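Local coordinates for Lmo0812 protein (PDB 4YF1), which is probably an HD-domain pyrophosphohydrolase that may remove the 3'-diphosphate of guanosine-3',5'-bis(diphosphate), the bacterial stringent-response alarmone, at residues Y163-P167 with S168-P172; A178-V181 with K182-K186. All blocks are in the same frame, centred on the assembly; numbering follows the deposited sequence. Where two conformers were deposited one is given.

Contact 1 of 2, residues Y163-P167 with S168-P172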
ATOM      1  N   TYR A 163     -21.766 -10.146 -12.686  1.00 23.91           N
ATOM      2  CA  TYR A 163     -23.061 -10.462 -12.108  1.00 25.01           C
ATOM      3  C   TYR A 163     -23.547  -9.371 -11.146  1.00 24.76           C
ATOM      4  O   TYR A 163     -22.852  -9.005 -10.203  1.00 23.12           O
ATOM      5  CB  TYR A 163     -23.037 -11.797 -11.371  1.00 26.24           C
ATOM      6  CG  TYR A 163     -24.430 -12.250 -10.947  1.00 28.23           C
ATOM      7  CD1 TYR A 163     -25.305 -12.815 -11.882  1.00 30.52           C
ATOM      8  CD2 TYR A 163     -24.876 -12.105  -9.634  1.00 28.72           C
ATOM      9  CE1 TYR A 163     -26.598 -13.209 -11.523  1.00 32.36           C
ATOM     10  CE2 TYR A 163     -26.160 -12.507  -9.258  1.00 30.70           C
ATOM     11  CZ  TYR A 163     -27.012 -13.057 -10.210  1.00 32.21           C
ATOM     12  OH  TYR A 163     -28.280 -13.445  -9.873  1.00 34.99           O
ATOM     13  N   GLY A 164     -24.725  -8.853 -11.433  1.00 26.50           N
ATOM     14  CA  GLY A 164     -25.360  -7.830 -10.597  1.00 27.46           C
ATOM     15  C   GLY A 164     -24.854  -6.418 -10.792  1.00 29.76           C
ATOM     16  O   GLY A 164     -25.335  -5.490 -10.122  1.00 30.26           O
ATOM     17  N   LEU A 165     -23.913  -6.213 -11.700  1.00 30.85           N
ATOM     18  CA  LEU A 165     -23.424  -4.875 -11.935  1.00 33.18           C
ATOM     19  C   LEU A 165     -24.176  -4.215 -13.092  1.00 37.69           C
ATOM     20  O   LEU A 165     -24.559  -4.873 -14.058  1.00 37.78           O
ATOM     21  CB  LEU A 165     -21.935  -4.899 -12.255  1.00 31.11           C
ATOM     22  CG  LEU A 165     -20.949  -5.287 -11.157  1.00 29.80           C
ATOM     23  CD1 LEU A 165     -19.535  -5.177 -11.731  1.00 28.98           C
ATOM     24  CD2 LEU A 165     -21.102  -4.414  -9.928  1.00 29.59           C
ATOM     25  N   ASN A 166     -24.381  -2.904 -12.982  1.00 43.10           N
ATOM     26  CA  ASN A 166     -24.974  -2.129 -14.060  1.00 47.83           C
ATOM     27  C   ASN A 166     -23.872  -1.884 -15.108  1.00 47.57           C
ATOM     28  O   ASN A 166     -22.707  -1.698 -14.745  1.00 42.72           O
ATOM     29  CB  ASN A 166     -25.506  -0.801 -13.524  1.00 53.07           C
ATOM     30  CG  ASN A 166     -26.629  -0.987 -12.516  1.00 58.25           C
ATOM     31  OD1 ASN A 166     -27.469  -1.880 -12.662  1.00 63.07           O
ATOM     32  ND2 ASN A 166     -26.662  -0.134 -11.498  1.00 62.18           N
ATOM     33  N   PRO A 167     -24.216  -1.913 -16.408  1.00 51.82           N
ATOM     34  CA  PRO A 167     -23.191  -1.679 -17.437  1.00 51.80           C
ATOM     35  C   PRO A 167     -22.298  -0.434 -17.243  1.00 49.65           C
ATOM     36  O   PRO A 167     -21.103  -0.493 -17.548  1.00 51.40           O
ATOM     37  CB  PRO A 167     -24.022  -1.564 -18.719  1.00 54.62           C
ATOM     38  CG  PRO A 167     -25.159  -2.499 -18.481  1.00 55.44           C
ATOM     39  CD  PRO A 167     -25.488  -2.367 -17.010  1.00 54.81           C
ATOM     40  N   SER A 168     -22.843   0.649 -16.699  1.00 48.21           N
ATOM     41  CA  SER A 168     -22.061   1.876 -16.503  1.00 47.11           C
ATOM     42  C   SER A 168     -20.978   1.795 -15.404  1.00 45.72           C
ATOM     43  O   SER A 168     -20.072   2.617 -15.384  1.00 47.26           O
ATOM     44  CB  SER A 168     -22.994   3.060 -16.199  1.00 49.95           C
ATOM     45  OG  SER A 168     -23.590   2.922 -14.917  1.00 51.31           O
ATOM     46  N   GLU A 169     -21.071   0.836 -14.485  1.00 42.23           N
ATOM     47  CA  GLU A 169     -20.079   0.731 -13.409  1.00 40.94           C
ATOM     48  C   GLU A 169     -19.013  -0.380 -13.617  1.00 36.26           C
ATOM     49  O   GLU A 169     -18.119  -0.509 -12.791  1.00 34.48           O
ATOM     50  CB  GLU A 169     -20.787   0.564 -12.059  1.00 45.48           C
ATOM     51  CG  GLU A 169     -21.581  -0.728 -11.896  1.00 47.87           C
ATOM     52  CD  GLU A 169     -22.506  -0.715 -10.678  1.00 53.12           C
ATOM     53  OE1 GLU A 169     -22.200   0.007  -9.701  1.00 58.36           O
ATOM     54  OE2 GLU A 169     -23.544  -1.427 -10.701  1.00 51.54           O
ATOM     55  N   ILE A 170     -19.101  -1.159 -14.695  1.00 32.79           N
ATOM     56  CA  ILE A 170     -18.082  -2.221 -14.942  1.00 32.28           C
ATOM     57  C   ILE A 170     -16.756  -1.550 -15.303  1.00 30.59           C
ATOM     58  O   ILE A 170     -16.699  -0.815 -16.281  1.00 31.83           O
ATOM     59  CB  ILE A 170     -18.500  -3.176 -16.071  1.00 32.14           C
ATOM     60  CG1 ILE A 170     -19.781  -3.910 -15.666  1.00 32.84           C
ATOM     61  CG2 ILE A 170     -17.390  -4.206 -16.348  1.00 31.78           C
ATOM     62  CD1 ILE A 170     -20.461  -4.651 -16.792  1.00 33.37           C
ATOM     63  N   PRO A 171     -15.688  -1.785 -14.513  1.00 28.18           N
ATOM     64  CA  PRO A 171     -14.415  -1.123 -14.870  1.00 27.94           C
ATOM     65  C   PRO A 171     -13.794  -1.590 -16.203  1.00 27.90           C
ATOM     66  O   PRO A 171     -13.875  -2.781 -16.529  1.00 28.23           O
ATOM     67  CB  PRO A 171     -13.490  -1.466 -13.699  1.00 27.11           C
ATOM     68  CG  PRO A 171     -14.391  -1.870 -12.586  1.00 28.04           C
ATOM     69  CD  PRO A 171     -15.634  -2.427 -13.188  1.00 27.25           C
ATOM     70  N   PRO A 172     -13.166  -0.670 -16.955  1.00 28.74           N
ATOM     71  CA  PRO A 172     -12.521  -1.079 -18.209  1.00 27.95           C
ATOM     72  C   PRO A 172     -11.540  -2.243 -18.031  1.00 26.19           C
ATOM     73  O   PRO A 172     -11.447  -3.076 -18.913  1.00 26.26           O
ATOM     74  CB  PRO A 172     -11.773   0.182 -18.643  1.00 30.39           C
ATOM     75  CG  PRO A 172     -12.614   1.316 -18.110  1.00 31.26           C
ATOM     76  CD  PRO A 172     -13.214   0.811 -16.819  1.00 30.39           C
TER
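S168 follows P167 through the two central positions of a type I beta turn that starts at N166 and closes at E169, within the loop joining helix 147-160 to helix 172-184. The backbone N of S168 passes 3.1 Å from N166 O, but at too poor an angle to bond. E169 closes the turn: its N donates to N166 O at 3.0 Å, arriving from above the carbonyl plane. Its carboxylate then reaches back to the first residue of the turn. With CG placed between backbone N and carbonyl carbon (chi1 65°) and an extended chain beyond, OE2 receives the backbone N-H of N166 at 2.8 Å in a nearly straight bond (173°), through its anti lone pair. The N166 amide lies almost parallel to the carboxylate, 12° apart, yet ND2 stays 3.5 Å from OE2 without a bond. The L165 methyl CD2 borders the same oxygen at 3.9 Å. I170 comes next, its CG1 meeting L165 CD1 at 4.1 Å, an apolar touch between the residues flanking the turn. P171 then leads away and packs, like L165 and E169, on L111 of helix 111-132. Bonds in both directions tie N166 to E169, so side chain and main chain together fix the turn, and the backbone N-H would partly offset the negative charge of the carboxylate.

Contact 2 of 2, residues A178-V181 with K182-K186; sequences ARLV and KWIFK
L180 and V181 each send a carbonyl to the residue four places on, as do A178 and R179, giving four successive alpha-helical hydrogen bonds near the end of helix 172-184. K182 N meets A178 O at 3.0 Å, and the three bonds that follow are of similar length. The straightest is I184 N to L180 O, at 171°. The last of the four, F185 N to V181 O at 2.9 Å, is made by the residue at which the backbone first leaves helical torsions.

Apolar contacts run along the buried side. V181 turns CG1 away from its backbone N (chi1 172°), which carries this methyl toward the F185 ring, where it meets CD2 at 4.1 Å. On the neighbouring strip L180 CD2 reaches I184 CD1 at 4.3 Å, while I184 CG1 lies 3.4 Å from L180 O, alongside the carbonyl that its own N-H grips.

The aromatic rings are met in different ways. Over the centre of one F185 face sits the methyl CG2 of I184, 3.6 Å above the plane; V181 O instead approaches the ring's edge near its plane, 3.5 Å from CD2. The indole of W183 makes a cation-pi contact with K129 of helix 111-132.

L180 and V181 also pack on helix 111-132, and V181 and F185 on helix 147-160, so this last helix of the chain lies against both. V181 O thus combines its main-chain bond to F185 N with closeness to the ring edge, whose C-H groups would be weakly favourable to a carbonyl oxygen; one face of that ring lies against the I184 CG2 methyl, with V181 CG1 beside the CD2 edge.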
ATOM      1  N   ALA A 178     -10.899 -10.356 -19.181  1.00 20.96           N
ATOM      2  CA  ALA A 178     -11.657 -11.262 -20.068  1.00 23.04           C
ATOM      3  C   ALA A 178     -10.842 -11.661 -21.317  1.00 24.43           C
ATOM      4  O   ALA A 178     -10.805 -12.855 -21.664  1.00 24.25           O
ATOM      5  CB  ALA A 178     -12.980 -10.663 -20.475  1.00 23.93           C
ATOM      6  N   ARG A 179     -10.198 -10.679 -21.975  1.00 24.71           N
ATOM      7  CA  ARG A 179      -9.376 -10.942 -23.156  0.70 26.07           C
ATOM      8  C   ARG A 179      -8.209 -11.878 -22.834  1.00 25.90           C
ATOM      9  O   ARG A 179      -7.908 -12.775 -23.614  1.00 26.53           O
ATOM     10  CB  ARG A 179      -8.863  -9.650 -23.817  0.70 27.62           C
ATOM     11  CG  ARG A 179      -9.940  -8.800 -24.477  0.70 29.04           C
ATOM     12  CD  ARG A 179      -9.345  -7.683 -25.348  0.70 31.28           C
ATOM     13  NE  ARG A 179      -8.347  -6.854 -24.656  0.70 31.26           N
ATOM     14  CZ  ARG A 179      -8.603  -5.758 -23.936  0.70 32.27           C
ATOM     15  NH1 ARG A 179      -9.845  -5.311 -23.761  0.70 33.38           N
ATOM     16  NH2 ARG A 179      -7.601  -5.107 -23.361  0.70 32.60           N
ATOM     17  N   LEU A 180      -7.549 -11.657 -21.692  1.00 24.75           N
ATOM     18  CA  LEU A 180      -6.468 -12.543 -21.276  1.00 25.63           C
ATOM     19  C   LEU A 180      -6.934 -13.981 -21.047  1.00 26.06           C
ATOM     20  O   LEU A 180      -6.223 -14.936 -21.433  1.00 27.14           O
ATOM     21  CB  LEU A 180      -5.749 -12.051 -20.021  1.00 26.20           C
ATOM     22  CG  LEU A 180      -4.590 -11.116 -20.226  1.00 28.94           C
ATOM     23  CD1 LEU A 180      -4.173 -10.490 -18.923  1.00 29.66           C
ATOM     24  CD2 LEU A 180      -3.425 -11.872 -20.841  1.00 30.37           C
ATOM     25  N   VAL A 181      -8.094 -14.154 -20.400  1.00 25.24           N
ATOM     26  CA  VAL A 181      -8.620 -15.511 -20.160  1.00 25.42           C
ATOM     27  C   VAL A 181      -8.901 -16.219 -21.485  1.00 27.67           C
ATOM     28  O   VAL A 181      -8.541 -17.409 -21.654  1.00 27.38           O
ATOM     29  CB  VAL A 181      -9.849 -15.482 -19.230  1.00 25.40           C
ATOM     30  CG1 VAL A 181     -10.532 -16.845 -19.130  1.00 25.22           C
ATOM     31  CG2 VAL A 181      -9.415 -15.007 -17.853  1.00 24.27           C
ATOM     32  N   LYS A 182      -9.515 -15.496 -22.416  0.60 28.26           N
ATOM     33  CA  LYS A 182      -9.826 -16.025 -23.751  0.60 31.60           C
ATOM     34  C   LYS A 182      -8.552 -16.397 -24.523  0.60 32.51           C
ATOM     35  O   LYS A 182      -8.511 -17.432 -25.213  0.60 34.03           O
ATOM     36  CB  LYS A 182     -10.653 -15.009 -24.542  0.60 33.44           C
ATOM     37  CG  LYS A 182     -11.175 -15.510 -25.883  0.60 37.26           C
ATOM     38  CD  LYS A 182     -12.154 -14.518 -26.492  0.60 38.90           C
ATOM     39  CE  LYS A 182     -12.730 -15.024 -27.804  0.60 42.71           C
ATOM     40  NZ  LYS A 182     -13.641 -14.019 -28.425  0.60 44.66           N
ATOM     41  N   TRP A 183      -7.511 -15.579 -24.378  1.00 32.00           N
ATOM     42  CA  TRP A 183      -6.225 -15.824 -25.058  1.00 33.90           C
ATOM     43  C   TRP A 183      -5.490 -17.036 -24.480  1.00 33.79           C
ATOM     44  O   TRP A 183      -5.026 -17.902 -25.221  1.00 34.77           O
ATOM     45  CB  TRP A 183      -5.290 -14.609 -24.958  1.00 36.48           C
ATOM     46  CG  TRP A 183      -4.071 -14.708 -25.893  1.00 41.77           C
ATOM     47  CD1 TRP A 183      -3.995 -14.257 -27.182  1.00 44.60           C
ATOM     48  CD2 TRP A 183      -2.785 -15.282 -25.595  1.00 43.55           C
ATOM     49  NE1 TRP A 183      -2.752 -14.521 -27.706  1.00 47.29           N
ATOM     50  CE2 TRP A 183      -1.988 -15.146 -26.756  1.00 47.45           C
ATOM     51  CE3 TRP A 183      -2.235 -15.909 -24.468  1.00 43.82           C
ATOM     52  CZ2 TRP A 183      -0.660 -15.623 -26.825  1.00 49.26           C
ATOM     53  CZ3 TRP A 183      -0.902 -16.371 -24.528  1.00 47.10           C
ATOM     54  CH2 TRP A 183      -0.136 -16.227 -25.704  1.00 47.85           C
ATOM     55  N   ILE A 184      -5.354 -17.079 -23.165  1.00 30.45           N
ATOM     56  CA  ILE A 184      -4.653 -18.165 -22.517  1.00 31.81           C
ATOM     57  C   ILE A 184      -5.405 -19.514 -22.573  1.00 32.97           C
ATOM     58  O   ILE A 184      -4.787 -20.532 -22.845  1.00 33.44           O
ATOM     59  CB  ILE A 184      -4.288 -17.806 -21.067  1.00 31.17           C
ATOM     60  CG1 ILE A 184      -3.298 -16.639 -21.061  1.00 32.17           C
ATOM     61  CG2 ILE A 184      -3.717 -19.007 -20.304  1.00 31.32           C
ATOM     62  CD1 ILE A 184      -3.058 -16.039 -19.700  1.00 31.75           C
ATOM     63  N   PHE A 185      -6.720 -19.508 -22.359  1.00 32.44           N
ATOM     64  CA  PHE A 185      -7.515 -20.750 -22.248  1.00 35.03           C
ATOM     65  C   PHE A 185      -8.511 -21.038 -23.388  1.00 40.32           C
ATOM     66  O   PHE A 185      -9.557 -21.650 -23.155  1.00 45.14           O
ATOM     67  CB  PHE A 185      -8.276 -20.743 -20.893  1.00 31.17           C
ATOM     68  CG  PHE A 185      -7.381 -20.583 -19.690  1.00 28.91           C
ATOM     69  CD1 PHE A 185      -6.614 -21.641 -19.228  1.00 28.75           C
ATOM     70  CD2 PHE A 185      -7.324 -19.384 -18.994  1.00 26.68           C
ATOM     71  CE1 PHE A 185      -5.810 -21.511 -18.104  1.00 27.59           C
ATOM     72  CE2 PHE A 185      -6.514 -19.245 -17.880  1.00 25.89           C
ATOM     73  CZ  PHE A 185      -5.748 -20.312 -17.435  1.00 27.87           C
ATOM     74  N   LYS A 186      -8.204 -20.592 -24.600  1.00 46.46           N
ATOM     75  CA  LYS A 186      -9.088 -20.847 -25.759  1.00 53.42           C
ATOM     76  C   LYS A 186      -9.244 -22.337 -26.078  1.00 55.36           C
ATOM     77  O   LYS A 186      -8.258 -23.064 -26.153  1.00 57.44           O
ATOM     78  CB  LYS A 186      -8.595 -20.099 -27.013  1.00 59.34           C
ATOM     79  CG  LYS A 186      -7.087 -20.163 -27.264  1.00 63.14           C
ATOM     80  CD  LYS A 186      -6.678 -19.300 -28.450  1.00 67.23           C
ATOM     81  CE  LYS A 186      -5.170 -19.077 -28.475  1.00 69.90           C
ATOM     82  NZ  LYS A 186      -4.408 -20.358 -28.470  1.00 71.42           N
TER

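How the contacts relate
Contact 1 closes before contact 2 opens: residues 163-172 form the loop after helix 147-160 and reach the start of helix 172-184, while residues 178-186 take up the far part of that helix and the modelled end of the chain. Their centres are 20 Å apart and their nearest atoms about 6 Å, without touching. Helix 111-132 is common ground, meeting contact 1 near its start at L111 and K114, and contact 2 further along at L122, L125, T126 and K129. The loop connects helix 147-160 to helix 172-184, which packs back on helices 147-160 and 111-132; contact 1 is a surface turn, contact 2 the partly buried end of the last helix.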